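Local atomic coordinates of thiol-disulfide isomerase and thioredoxins (Corynebacterium glutamicum, PDB entry 3LOR), a protein that probably acts as a thioredoxin-fold thiol-disulfide oxidoreductase or isomerase of the TlpA-like family and can bind calcium. Residues Leu9-Val14 with Leu23-Leu28; Gly30-Val35 with Ser152-Thr157; Lys55-Ile60 with Ile94-Ala99; Lys114-Glu119 with Gly131-Val136. One frame throughout, in Å; residues are numbered along the deposited sequence.

Interaction 1: Leu9-Val14 with Leu23-Leu28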
loop_
_atom_site.group_PDB
_atom_site.type_symbol
_atom_site.label_atom_id
_atom_site.label_comp_id
_atom_site.label_asym_id
_atom_site.label_seq_id
_atom_site.Cartn_x
_atom_site.Cartn_y
_atom_site.Cartn_z
ATOM N N LEU A 9 9.767 12.086 33.944
ATOM C CA LEU A 9 10.040 13.067 32.918
ATOM C C LEU A 9 10.896 12.515 31.826
ATOM O O LEU A 9 11.710 11.688 32.057
ATOM C CB LEU A 9 10.715 14.279 33.505
ATOM C CG LEU A 9 9.996 15.083 34.561
ATOM C CD1 LEU A 9 10.955 15.867 35.319
ATOM C CD2 LEU A 9 9.033 15.984 33.958
ATOM N N LEU A 10 10.733 13.012 30.633
ATOM C CA LEU A 10 11.606 12.623 29.579
ATOM C C LEU A 10 12.976 13.263 29.764
ATOM O O LEU A 10 13.091 14.443 29.879
ATOM C CB LEU A 10 10.990 13.047 28.276
ATOM C CG LEU A 10 11.781 12.877 27.016
ATOM C CD1 LEU A 10 11.884 11.471 26.692
ATOM C CD2 LEU A 10 11.149 13.590 25.928
ATOM N N GLU A 11 13.996 12.426 29.815
ATOM C CA GLU A 11 15.375 12.838 29.890
ATOM C C GLU A 11 16.260 12.052 28.946
ATOM O O GLU A 11 16.714 10.978 29.257
ATOM C CB GLU A 11 15.917 12.700 31.301
ATOM C CG GLU A 11 15.020 13.107 32.407
ATOM C CD GLU A 11 15.128 14.559 32.724
ATOM O OE1 GLU A 11 14.616 14.995 33.739
ATOM O OE2 GLU A 11 15.728 15.254 31.935
ATOM N N LEU A 12 16.517 12.609 27.791
ATOM C CA LEU A 12 17.399 11.982 26.864
ATOM C C LEU A 12 18.811 12.076 27.372
ATOM O O LEU A 12 19.183 13.098 27.843
ATOM C CB LEU A 12 17.280 12.685 25.536
ATOM C CG LEU A 12 15.921 12.619 24.874
ATOM C CD1 LEU A 12 15.916 13.196 23.549
ATOM C CD2 LEU A 12 15.462 11.235 24.824
ATOM N N ASP A 13 19.593 11.010 27.294
ATOM C CA ASP A 13 21.013 11.113 27.545
ATOM C C ASP A 13 21.676 11.101 26.194
ATOM O O ASP A 13 21.664 10.119 25.529
ATOM C CB ASP A 13 21.560 9.964 28.388
ATOM C CG ASP A 13 20.900 9.808 29.738
ATOM O OD1 ASP A 13 20.593 10.753 30.436
ATOM O OD2 ASP A 13 20.708 8.671 30.115
ATOM N N VAL A 14 22.249 12.216 25.795
ATOM C CA VAL A 14 22.746 12.368 24.443
ATOM C C VAL A 14 24.243 12.561 24.297
ATOM O O VAL A 14 24.788 13.462 24.852
ATOM C CB VAL A 14 22.089 13.589 23.848
ATOM C CG1 VAL A 14 22.584 13.900 22.517
ATOM C CG2 VAL A 14 20.643 13.466 23.912
ATOM N N LEU A 23 18.340 20.407 21.864
ATOM C CA LEU A 23 17.106 20.855 22.454
ATOM C C LEU A 23 17.056 20.536 23.915
ATOM O O LEU A 23 17.391 19.468 24.311
ATOM C CB LEU A 23 15.935 20.171 21.781
ATOM C CG LEU A 23 15.743 20.254 20.286
ATOM C CD1 LEU A 23 15.098 19.012 19.822
ATOM C CD2 LEU A 23 14.888 21.386 20.024
ATOM N N SER A 24 16.596 21.467 24.706
ATOM C CA SER A 24 16.358 21.220 26.096
ATOM C C SER A 24 14.924 20.870 26.353
ATOM O O SER A 24 14.073 21.086 25.536
ATOM C CB SER A 24 16.740 22.417 26.922
ATOM O OG SER A 24 15.927 23.504 26.622
ATOM N N ASN A 25 14.671 20.358 27.539
ATOM C CA ASN A 25 13.326 20.093 27.976
ATOM C C ASN A 25 12.542 21.374 28.038
ATOM O O ASN A 25 11.365 21.368 27.840
ATOM C CB ASN A 25 13.273 19.347 29.299
ATOM C CG ASN A 25 13.593 17.896 29.154
ATOM O OD1 ASN A 25 13.486 17.326 28.109
ATOM N ND2 ASN A 25 13.985 17.305 30.209
ATOM N N GLU A 26 13.216 22.458 28.344
ATOM C CA GLU A 26 12.600 23.754 28.338
ATOM C C GLU A 26 12.143 24.220 26.979
ATOM O O GLU A 26 11.128 24.816 26.880
ATOM C CB GLU A 26 13.501 24.778 28.993
ATOM N N ASP A 27 12.922 23.959 25.951
ATOM C CA ASP A 27 12.558 24.239 24.574
ATOM C C ASP A 27 11.355 23.419 24.188
ATOM O O ASP A 27 10.522 23.861 23.473
ATOM C CB ASP A 27 13.683 23.845 23.609
ATOM C CG ASP A 27 15.001 24.560 23.871
ATOM O OD1 ASP A 27 15.029 25.680 24.380
ATOM O OD2 ASP A 27 16.038 24.001 23.534
ATOM N N LEU A 28 11.332 22.185 24.637
ATOM C CA LEU A 28 10.229 21.291 24.420
ATOM C C LEU A 28 8.946 21.537 25.194
ATOM O O LEU A 28 7.923 21.110 24.791
ATOM C CB LEU A 28 10.673 19.867 24.566
ATOM C CG LEU A 28 11.843 19.549 23.682
ATOM C CD1 LEU A 28 12.424 18.324 24.152
ATOM C CD2 LEU A 28 11.433 19.422 22.301
#

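Interaction 2: Gly30-Val35 with Ser152-Thr157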
loop_
_atom_site.group_PDB
_atom_site.type_symbol
_atom_site.label_atom_id
_atom_site.label_comp_id
_atom_site.label_asym_id
_atom_site.label_seq_id
_atom_site.Cartn_x
_atom_site.Cartn_y
_atom_site.Cartn_z
ATOM N N GLY A 30 5.534 22.640 26.709
ATOM C CA GLY A 30 4.375 23.118 26.013
ATOM C C GLY A 30 4.076 22.435 24.704
ATOM O O GLY A 30 3.161 22.805 24.048
ATOM N N LYS A 31 4.866 21.440 24.350
ATOM C CA LYS A 31 4.718 20.659 23.140
ATOM C C LYS A 31 4.647 19.195 23.469
ATOM O O LYS A 31 5.255 18.735 24.394
ATOM C CB LYS A 31 5.920 20.842 22.245
ATOM C CG LYS A 31 5.749 21.748 21.130
ATOM C CD LYS A 31 6.034 23.130 21.514
ATOM C CE LYS A 31 7.455 23.309 21.727
ATOM N NZ LYS A 31 7.735 24.728 21.920
ATOM N N VAL A 32 3.902 18.475 22.669
ATOM C CA VAL A 32 3.971 17.040 22.656
ATOM C C VAL A 32 5.269 16.598 22.012
ATOM O O VAL A 32 5.658 17.126 21.032
ATOM C CB VAL A 32 2.759 16.435 21.957
ATOM C CG1 VAL A 32 2.884 14.984 21.850
ATOM C CG2 VAL A 32 1.537 16.779 22.662
ATOM N N VAL A 33 5.937 15.623 22.581
ATOM C CA VAL A 33 7.204 15.180 22.056
ATOM C C VAL A 33 7.131 13.779 21.540
ATOM O O VAL A 33 6.673 12.896 22.198
ATOM C CB VAL A 33 8.345 15.300 23.057
ATOM C CG1 VAL A 33 9.610 14.962 22.452
ATOM C CG2 VAL A 33 8.418 16.619 23.633
ATOM N N VAL A 34 7.586 13.594 20.328
ATOM C CA VAL A 34 7.658 12.284 19.762
ATOM C C VAL A 34 9.098 11.909 19.597
ATOM O O VAL A 34 9.789 12.540 18.876
ATOM C CB VAL A 34 6.960 12.233 18.392
ATOM C CG1 VAL A 34 7.056 10.909 17.772
ATOM C CG2 VAL A 34 5.585 12.653 18.504
ATOM N N VAL A 35 9.546 10.865 20.245
ATOM C CA VAL A 35 10.893 10.437 20.056
ATOM C C VAL A 35 10.926 9.120 19.334
ATOM O O VAL A 35 10.399 8.160 19.802
ATOM C CB VAL A 35 11.654 10.313 21.391
ATOM C CG1 VAL A 35 13.042 10.010 21.174
ATOM C CG2 VAL A 35 11.507 11.522 22.216
ATOM N N SER A 152 -4.844 12.913 21.194
ATOM C CA SER A 152 -5.237 12.888 22.558
ATOM C C SER A 152 -4.331 13.696 23.507
ATOM O O SER A 152 -4.807 14.382 24.343
ATOM C CB SER A 152 -5.333 11.439 22.975
ATOM O OG SER A 152 -5.430 11.281 24.332
ATOM N N LEU A 153 -3.026 13.609 23.334
ATOM C CA LEU A 153 -2.082 14.396 24.114
ATOM C C LEU A 153 -2.185 15.861 23.849
ATOM O O LEU A 153 -2.079 16.646 24.728
ATOM C CB LEU A 153 -0.665 13.930 23.911
ATOM C CG LEU A 153 -0.384 12.538 24.399
ATOM C CD1 LEU A 153 0.897 12.083 23.944
ATOM C CD2 LEU A 153 -0.451 12.480 25.837
ATOM N N LEU A 154 -2.413 16.197 22.601
ATOM C CA LEU A 154 -2.502 17.559 22.160
ATOM C C LEU A 154 -3.626 18.308 22.790
ATOM O O LEU A 154 -3.499 19.455 23.031
ATOM C CB LEU A 154 -2.607 17.646 20.658
ATOM C CG LEU A 154 -1.295 17.570 19.917
ATOM C CD1 LEU A 154 -1.532 17.305 18.523
ATOM C CD2 LEU A 154 -0.487 18.776 20.105
ATOM N N SER A 155 -4.724 17.655 23.073
ATOM C CA SER A 155 -5.886 18.360 23.553
ATOM C C SER A 155 -6.103 18.221 25.031
ATOM O O SER A 155 -7.066 18.688 25.535
ATOM C CB SER A 155 -7.134 17.883 22.833
ATOM O OG SER A 155 -7.584 16.675 23.384
ATOM N N GLU A 156 -5.206 17.568 25.726
ATOM C CA GLU A 156 -5.360 17.415 27.141
ATOM C C GLU A 156 -5.258 18.758 27.773
ATOM O O GLU A 156 -4.381 19.544 27.438
ATOM C CB GLU A 156 -4.264 16.561 27.691
ATOM C CG GLU A 156 -4.687 15.241 28.151
ATOM C CD GLU A 156 -3.531 14.520 28.750
ATOM O OE1 GLU A 156 -2.475 15.136 28.836
ATOM O OE2 GLU A 156 -3.658 13.358 29.133
ATOM N N THR A 157 -6.177 19.019 28.689
ATOM C CA THR A 157 -6.229 20.280 29.411
ATOM C C THR A 157 -5.105 21.227 29.005
ATOM O O THR A 157 -5.342 22.247 28.361
ATOM C CB THR A 157 -6.102 20.024 30.886
ATOM O OG1 THR A 157 -4.738 20.183 31.263
ATOM C CG2 THR A 157 -6.527 18.608 31.197
#

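Interaction 3: Lys55-Ile60 with Ile94-Ala99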
loop_
_atom_site.group_PDB
_atom_site.type_symbol
_atom_site.label_atom_id
_atom_site.label_comp_id
_atom_site.label_asym_id
_atom_site.label_seq_id
_atom_site.Cartn_x
_atom_site.Cartn_y
_atom_site.Cartn_z
ATOM N N LYS A 55 6.726 11.837 8.344
ATOM C CA LYS A 55 5.389 12.224 8.068
ATOM C C LYS A 55 4.835 13.100 9.162
ATOM O O LYS A 55 4.191 14.062 8.900
ATOM C CB LYS A 55 4.511 11.009 7.870
ATOM C CG LYS A 55 3.103 11.284 7.487
ATOM C CD LYS A 55 2.298 10.010 7.445
ATOM C CE LYS A 55 1.103 10.137 6.578
ATOM N NZ LYS A 55 0.472 8.830 6.292
ATOM N N ILE A 56 5.104 12.764 10.398
ATOM C CA ILE A 56 4.654 13.574 11.472
ATOM C C ILE A 56 5.285 14.950 11.376
ATOM O O ILE A 56 4.633 15.922 11.492
ATOM C CB ILE A 56 5.047 12.980 12.808
ATOM C CG1 ILE A 56 4.308 11.691 13.085
ATOM C CG2 ILE A 56 4.752 13.911 13.889
ATOM C CD1 ILE A 56 4.875 10.931 14.201
ATOM N N HIS A 57 6.568 14.985 11.126
ATOM C CA HIS A 57 7.301 16.206 11.048
ATOM C C HIS A 57 6.790 17.132 9.942
ATOM O O HIS A 57 6.687 18.290 10.134
ATOM C CB HIS A 57 8.749 15.874 10.823
ATOM C CG HIS A 57 9.622 17.053 10.605
ATOM N ND1 HIS A 57 9.917 17.955 11.587
ATOM C CD2 HIS A 57 10.290 17.467 9.512
ATOM C CE1 HIS A 57 10.728 18.868 11.116
ATOM N NE2 HIS A 57 10.973 18.593 9.858
ATOM N N ARG A 58 6.508 16.585 8.784
ATOM C CA ARG A 58 5.920 17.317 7.692
ATOM C C ARG A 58 4.497 17.756 7.903
ATOM O O ARG A 58 4.141 18.821 7.550
ATOM C CB ARG A 58 6.067 16.527 6.400
ATOM C CG ARG A 58 7.514 16.277 6.040
ATOM C CD ARG A 58 7.682 15.589 4.719
ATOM N NE ARG A 58 8.975 14.945 4.509
ATOM C CZ ARG A 58 10.165 15.516 4.661
ATOM N NH1 ARG A 58 10.270 16.755 5.062
ATOM N NH2 ARG A 58 11.262 14.837 4.433
HETATM N N MSE A 59 3.675 16.887 8.429
HETATM C CA MSE A 59 2.307 17.190 8.801
HETATM C C MSE A 59 1.959 18.070 9.987
HETATM O O MSE A 59 0.952 18.688 9.973
HETATM C CB MSE A 59 1.451 15.951 8.782
HETATM C CG MSE A 59 1.541 15.275 7.468
HETATM SE SE MSE A 59 0.236 14.048 7.215
HETATM C CE MSE A 59 -1.016 15.212 6.458
ATOM N N ILE A 60 2.719 18.031 11.051
ATOM C CA ILE A 60 2.349 18.767 12.217
ATOM C C ILE A 60 3.391 19.781 12.521
ATOM O O ILE A 60 4.545 19.501 12.500
ATOM C CB ILE A 60 2.147 17.876 13.407
ATOM C CG1 ILE A 60 1.137 16.804 13.098
ATOM C CG2 ILE A 60 1.663 18.654 14.574
ATOM C CD1 ILE A 60 0.918 15.973 14.194
ATOM N N ILE A 94 16.029 13.135 6.154
ATOM C CA ILE A 94 15.462 13.379 7.464
ATOM C C ILE A 94 15.752 14.805 7.878
ATOM O O ILE A 94 16.848 15.231 7.903
ATOM C CB ILE A 94 16.011 12.401 8.503
ATOM C CG1 ILE A 94 15.504 10.996 8.247
ATOM C CG2 ILE A 94 15.671 12.832 9.891
ATOM C CD1 ILE A 94 16.393 9.989 8.689
ATOM N N LYS A 95 14.726 15.561 8.152
ATOM C CA LYS A 95 14.925 16.934 8.507
ATOM C C LYS A 95 14.688 17.284 9.968
ATOM O O LYS A 95 14.915 18.373 10.362
ATOM C CB LYS A 95 14.096 17.806 7.591
ATOM C CG LYS A 95 14.727 17.992 6.280
ATOM C CD LYS A 95 13.755 18.555 5.335
ATOM C CE LYS A 95 14.426 19.090 4.089
ATOM N NZ LYS A 95 13.831 20.359 3.547
ATOM N N PHE A 96 14.194 16.355 10.750
ATOM C CA PHE A 96 14.017 16.554 12.162
ATOM C C PHE A 96 15.300 16.363 12.929
ATOM O O PHE A 96 16.187 15.741 12.487
ATOM C CB PHE A 96 12.874 15.689 12.697
ATOM C CG PHE A 96 13.030 14.231 12.471
ATOM C CD1 PHE A 96 12.334 13.604 11.499
ATOM C CD2 PHE A 96 13.832 13.479 13.259
ATOM C CE1 PHE A 96 12.446 12.291 11.335
ATOM C CE2 PHE A 96 13.939 12.168 13.065
ATOM C CZ PHE A 96 13.249 11.583 12.115
ATOM N N PRO A 97 15.386 16.891 14.110
ATOM C CA PRO A 97 16.620 16.755 14.863
ATOM C C PRO A 97 16.915 15.316 15.314
ATOM O O PRO A 97 16.068 14.599 15.751
ATOM C CB PRO A 97 16.409 17.681 16.033
ATOM C CG PRO A 97 15.225 18.367 15.779
ATOM C CD PRO A 97 14.428 17.733 14.798
ATOM N N VAL A 98 18.148 14.918 15.135
ATOM C CA VAL A 98 18.576 13.594 15.438
ATOM C C VAL A 98 19.662 13.622 16.474
ATOM O O VAL A 98 20.617 14.307 16.337
ATOM C CB VAL A 98 19.103 12.924 14.225
ATOM C CG1 VAL A 98 19.520 11.600 14.528
ATOM C CG2 VAL A 98 18.136 12.962 13.145
ATOM N N ALA A 99 19.490 12.843 17.507
ATOM C CA ALA A 99 20.479 12.702 18.523
ATOM C C ALA A 99 20.994 11.298 18.585
ATOM O O ALA A 99 20.328 10.368 18.259
ATOM C CB ALA A 99 19.943 13.091 19.824
#

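Interaction 4: Lys114-Glu119 with Gly131-Val136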
loop_
_atom_site.group_PDB
_atom_site.type_symbol
_atom_site.label_atom_id
_atom_site.label_comp_id
_atom_site.label_asym_id
_atom_site.label_seq_id
_atom_site.Cartn_x
_atom_site.Cartn_y
_atom_site.Cartn_z
ATOM N N LYS A 114 18.770 1.869 27.876
ATOM C CA LYS A 114 18.827 1.177 29.149
ATOM C C LYS A 114 17.897 1.771 30.175
ATOM O O LYS A 114 17.152 1.103 30.810
ATOM C CB LYS A 114 20.223 1.308 29.710
ATOM C CG LYS A 114 20.787 0.098 30.371
ATOM C CD LYS A 114 19.855 -0.602 31.282
ATOM C CE LYS A 114 20.589 -1.392 32.305
ATOM N NZ LYS A 114 20.082 -2.736 32.347
ATOM N N LYS A 115 17.935 3.071 30.279
ATOM C CA LYS A 115 17.199 3.797 31.264
ATOM C C LYS A 115 15.705 3.544 31.123
ATOM O O LYS A 115 15.027 3.362 32.084
ATOM C CB LYS A 115 17.508 5.266 31.051
ATOM C CG LYS A 115 16.989 6.200 32.028
ATOM C CD LYS A 115 16.879 7.615 31.443
ATOM C CE LYS A 115 18.058 8.419 31.735
ATOM N NZ LYS A 115 17.851 9.847 31.607
ATOM N N TYR A 116 15.192 3.519 29.912
ATOM C CA TYR A 116 13.787 3.329 29.726
ATOM C C TYR A 116 13.454 1.905 29.401
ATOM O O TYR A 116 12.335 1.569 29.109
ATOM C CB TYR A 116 13.232 4.301 28.706
ATOM C CG TYR A 116 13.382 5.727 29.131
ATOM C CD1 TYR A 116 12.966 6.149 30.360
ATOM C CD2 TYR A 116 13.975 6.635 28.318
ATOM C CE1 TYR A 116 13.113 7.412 30.725
ATOM C CE2 TYR A 116 14.122 7.881 28.679
ATOM C CZ TYR A 116 13.705 8.275 29.871
ATOM O OH TYR A 116 13.867 9.538 30.215
ATOM N N ARG A 117 14.474 1.090 29.435
ATOM C CA ARG A 117 14.344 -0.308 29.150
ATOM C C ARG A 117 13.616 -0.671 27.863
ATOM O O ARG A 117 12.754 -1.483 27.856
ATOM C CB ARG A 117 13.960 -1.147 30.370
ATOM C CG ARG A 117 12.570 -1.084 30.822
ATOM C CD ARG A 117 12.417 -1.644 32.231
ATOM N NE ARG A 117 13.027 -0.787 33.234
ATOM C CZ ARG A 117 13.403 -1.178 34.443
ATOM N NH1 ARG A 117 13.959 -0.318 35.258
ATOM N NH2 ARG A 117 13.232 -2.425 34.836
ATOM N N LEU A 118 14.025 -0.052 26.773
ATOM C CA LEU A 118 13.490 -0.372 25.490
ATOM C C LEU A 118 13.831 -1.772 25.069
ATOM O O LEU A 118 14.886 -2.250 25.302
ATOM C CB LEU A 118 13.927 0.638 24.440
ATOM C CG LEU A 118 13.854 2.089 24.828
ATOM C CD1 LEU A 118 14.401 2.940 23.774
ATOM C CD2 LEU A 118 12.467 2.518 25.184
ATOM N N GLU A 119 12.871 -2.416 24.463
ATOM C CA GLU A 119 13.002 -3.724 23.914
ATOM C C GLU A 119 13.899 -3.804 22.707
ATOM O O GLU A 119 14.371 -4.830 22.389
ATOM C CB GLU A 119 11.637 -4.279 23.584
ATOM C CG GLU A 119 10.700 -4.225 24.713
ATOM C CD GLU A 119 9.343 -4.786 24.396
ATOM O OE1 GLU A 119 9.265 -5.890 23.843
ATOM O OE2 GLU A 119 8.346 -4.133 24.724
ATOM N N GLY A 131 6.278 17.529 29.587
ATOM C CA GLY A 131 7.473 16.746 29.466
ATOM C C GLY A 131 7.479 15.394 30.104
ATOM O O GLY A 131 8.478 14.818 30.333
ATOM N N ARG A 132 6.334 14.848 30.365
ATOM C CA ARG A 132 6.367 13.567 30.992
ATOM C C ARG A 132 5.991 12.425 30.077
ATOM O O ARG A 132 5.176 12.587 29.243
ATOM C CB ARG A 132 5.682 13.595 32.352
ATOM C CG ARG A 132 4.257 13.508 32.381
ATOM C CD ARG A 132 3.701 14.320 33.523
ATOM N NE ARG A 132 2.545 15.035 33.050
ATOM C CZ ARG A 132 1.566 15.522 33.786
ATOM N NH1 ARG A 132 1.565 15.419 35.093
ATOM N NH2 ARG A 132 0.576 16.134 33.195
ATOM N N ILE A 133 6.662 11.305 30.208
ATOM C CA ILE A 133 6.478 10.188 29.320
ATOM C C ILE A 133 5.130 9.547 29.525
ATOM O O ILE A 133 4.749 9.236 30.615
ATOM C CB ILE A 133 7.593 9.190 29.515
ATOM C CG1 ILE A 133 8.874 9.776 28.995
ATOM C CG2 ILE A 133 7.342 7.910 28.784
ATOM C CD1 ILE A 133 9.999 9.189 29.536
ATOM N N ARG A 134 4.400 9.412 28.446
ATOM C CA ARG A 134 3.077 8.871 28.512
ATOM C C ARG A 134 2.864 7.569 27.791
ATOM O O ARG A 134 1.980 6.843 28.122
ATOM C CB ARG A 134 2.075 9.909 28.069
ATOM C CG ARG A 134 2.192 11.184 28.802
ATOM C CD ARG A 134 1.496 11.163 30.104
ATOM N NE ARG A 134 0.085 10.918 29.946
ATOM C CZ ARG A 134 -0.822 11.855 29.758
ATOM N NH1 ARG A 134 -0.481 13.104 29.732
ATOM N NH2 ARG A 134 -2.069 11.525 29.613
ATOM N N GLN A 135 3.669 7.296 26.788
ATOM C CA GLN A 135 3.650 6.037 26.087
ATOM C C GLN A 135 5.007 5.623 25.639
ATOM O O GLN A 135 5.742 6.427 25.207
ATOM C CB GLN A 135 2.812 6.145 24.842
ATOM C CG GLN A 135 1.379 6.239 25.071
ATOM C CD GLN A 135 0.734 4.917 25.291
ATOM O OE1 GLN A 135 1.186 3.899 24.827
ATOM N NE2 GLN A 135 -0.339 4.939 25.993
ATOM N N VAL A 136 5.304 4.343 25.725
ATOM C CA VAL A 136 6.452 3.756 25.113
ATOM C C VAL A 136 5.995 2.548 24.360
ATOM O O VAL A 136 5.426 1.676 24.939
ATOM C CB VAL A 136 7.464 3.327 26.129
ATOM C CG1 VAL A 136 8.633 2.781 25.475
ATOM C CG2 VAL A 136 7.848 4.437 26.961
#

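Interaction 1: Leu9-Val14 with Leu23-Leu28
Asn25 reaches from the first turn of helix 25-28 to the loop that runs into strand 14-17. Asn25 ND2 donates to Leu10 O at 3.0 Å. The carbonyl is met nearly end-on, with a C=O...N angle of 168°, but the N-H itself is bent, and the oxygen lies 28° out of the amide plane. Asn25 ND2 also makes a weak bond to Glu11 OE2 at 3.2 Å. Glu11 starts out pointing away from the helix. A bend at chi2 turns its carboxylate back, and the carboxylate and amide planes stand 49° apart.

The two sides of the contact differ. On the inner side, Leu10 and Leu28 are buried and both pack on Val33 of the central strand 32-38. Asn25 lies on the exposed side, and Glu11 is only partly covered. Ser24 and Asp27 form a capping box: Asp27 N donates to Ser24 OG at 3.1 Å, and Ser24 N to Asp27 OD2 at 2.8 Å. This fixes the helix start that carries Asn25.

Glu11, Leu12 and Asp13 form a calcium site in this protein, though no ion is bound to this chain. One amide nitrogen thus serves two acceptors, and its bond to Leu10 O ties the calcium-site loop to the helix start.

Interaction 2: Gly30-Val35 with Ser152-Thr157
The contact belongs to the layer of helix on sheet in a thioredoxin-like fold, where the end of helix 143-154 lies against the start of the central strand 32-38. Val32 meets Leu153 and Leu154 there. Val32 CG2 carries most of the contact, touching Leu153 CB at 3.8 Å and Leu154 CD2 also at 3.8 Å. The second methyl, Val32 CG1, comes to 4.1 Å from Leu153 CD1. Val32 thus sets one branch against two successive helix residues and the other against the end of Leu153.

The valine crosses each leucine at about a right angle. With chi1 at 175°, CG1 is trans to the backbone N and CG2 is trans to the carbonyl carbon, which spreads the two methyls toward the helix. Leu153 leaves its backbone toward the strand. Leu154 does not, and it is the outer end of its side chain that comes close.

In the thioredoxin fold helices cover both faces of the sheet, and this helix follows the last strand, 133-138. Val32 also packs on Leu150, one turn earlier in the helix. Leu153 extends over Leu126 of strand 123-127, and Leu154 over Val65 of strand 65-71, the two neighbours of strand 32-38. Just beyond the apolar patch the helix end meets the second subunit, where Ser152 OG is hydrogen-bonded to Ser155 OG of that chain.

Interaction 3: Lys55-Ile60 with Ile94-Ala99
His57 lays one face of its imidazole over CB of Phe96. This CH-pi contact joins the end of helix 43-59 to the loop entering strand 98-101 in the thioredoxin-like fold. The helix is the long one that starts at the CxxC pair, Cys42 and Cys45, probably the redox motif. Phe96 CB lies 4.1 Å from the centroid of the His57 ring and 17° off its normal. Phe96 CB sits toward the rim, 3.9 Å from His57 ND1. The imidazole reaches across because CG of His57 is trans to the backbone N (chi1 175°).

Phe96 sends its own ring elsewhere. At chi1 58° its CG lies between the backbone N and the carbonyl carbon, and the ring turns inward. There it packs on Val67 of the sheet and on Ala53 and Gln54 of the helix. Ile94 CG2 covers one face of the Phe96 ring, 3.4 Å above its plane.

The outer side of the contact is more exposed. Lys95 CB comes within 3.9 Å of His57 NE2, and the lysine crosses the histidine at about a right angle. The Arg58 side chain is extended from CG to NE and brings its guanidinium beside Lys95, and its NH2 makes a weak hydrogen bond to Gly93 O. Lys95 CD lies at the guanidinium edge, in its plane, 3.9 Å from Arg58 NH1.

Interaction 4: Lys114-Glu119 with Gly131-Val136
Tyr116 and Ile133 lean toward each other through similar first torsions: chi1 is -62° in the tyrosine and -70° in the isoleucine. In each, the gamma carbon that leads to the contact lies trans to the carbonyl carbon. The end of Ile133 thereby comes to the outer half of the phenol. Ile133 CD1 is 3.8 Å from Tyr116 CE1. Ile133 CD1 is also 4.2 Å from the centroid of the Tyr116 ring and 29° off the normal, an off-centre CH-pi contact. Lys115 CD covers one face of the Tyr116 ring, 3.6 Å above its plane.

A second pair lies further along. Leu118 CD2 meets Val136 CG1 at 3.9 Å, the two side chains crossing at about a right angle. Between the pairs, on the first segment, comes a Schellman motif that ends helix 111-115. Arg117 has positive phi, and Arg117 N bonds to Lys114 O at 3.0 Å. The chain then turns to bring Leu118 back to the edge strand 133-138. In that strand, Arg134 and Gln135 both face Leu126, a classic beta bulge.

The contact thus joins the end of a short helix to the outermost strand of the sheet within this chain. It is apolar across the segments, while the phenol OH is hydrogen-bonded to Glu11 N. Tyr116 therefore combines greasy packing on the strand with a polar hold on the calcium-site loop, which probably helps to position that loop.

Interaction 2 is the buried contact, purely aliphatic, between the central strand and the last helix. Interactions 1 and 3 are partly buried, and interaction 4 lies at the surface. Interaction 1 relies on an amide bonded to a loop carbonyl and weakly to a carboxylate, interaction 3 on methylene against imidazole, and interaction 4 on methyls against a phenol and a leucine. Interactions 1 and 4 share the 9-14 loop: Lys115 NZ lies 2.8 Å from Glu11 O, a probable hydrogen bond. Interactions 2 and 4 are tied by the Glu156-Arg134 salt bridge. Interactions 2 and 3 both reach the second subunit. Interactions 3 and 4 do not touch and lie on opposite sides of the chain's centre.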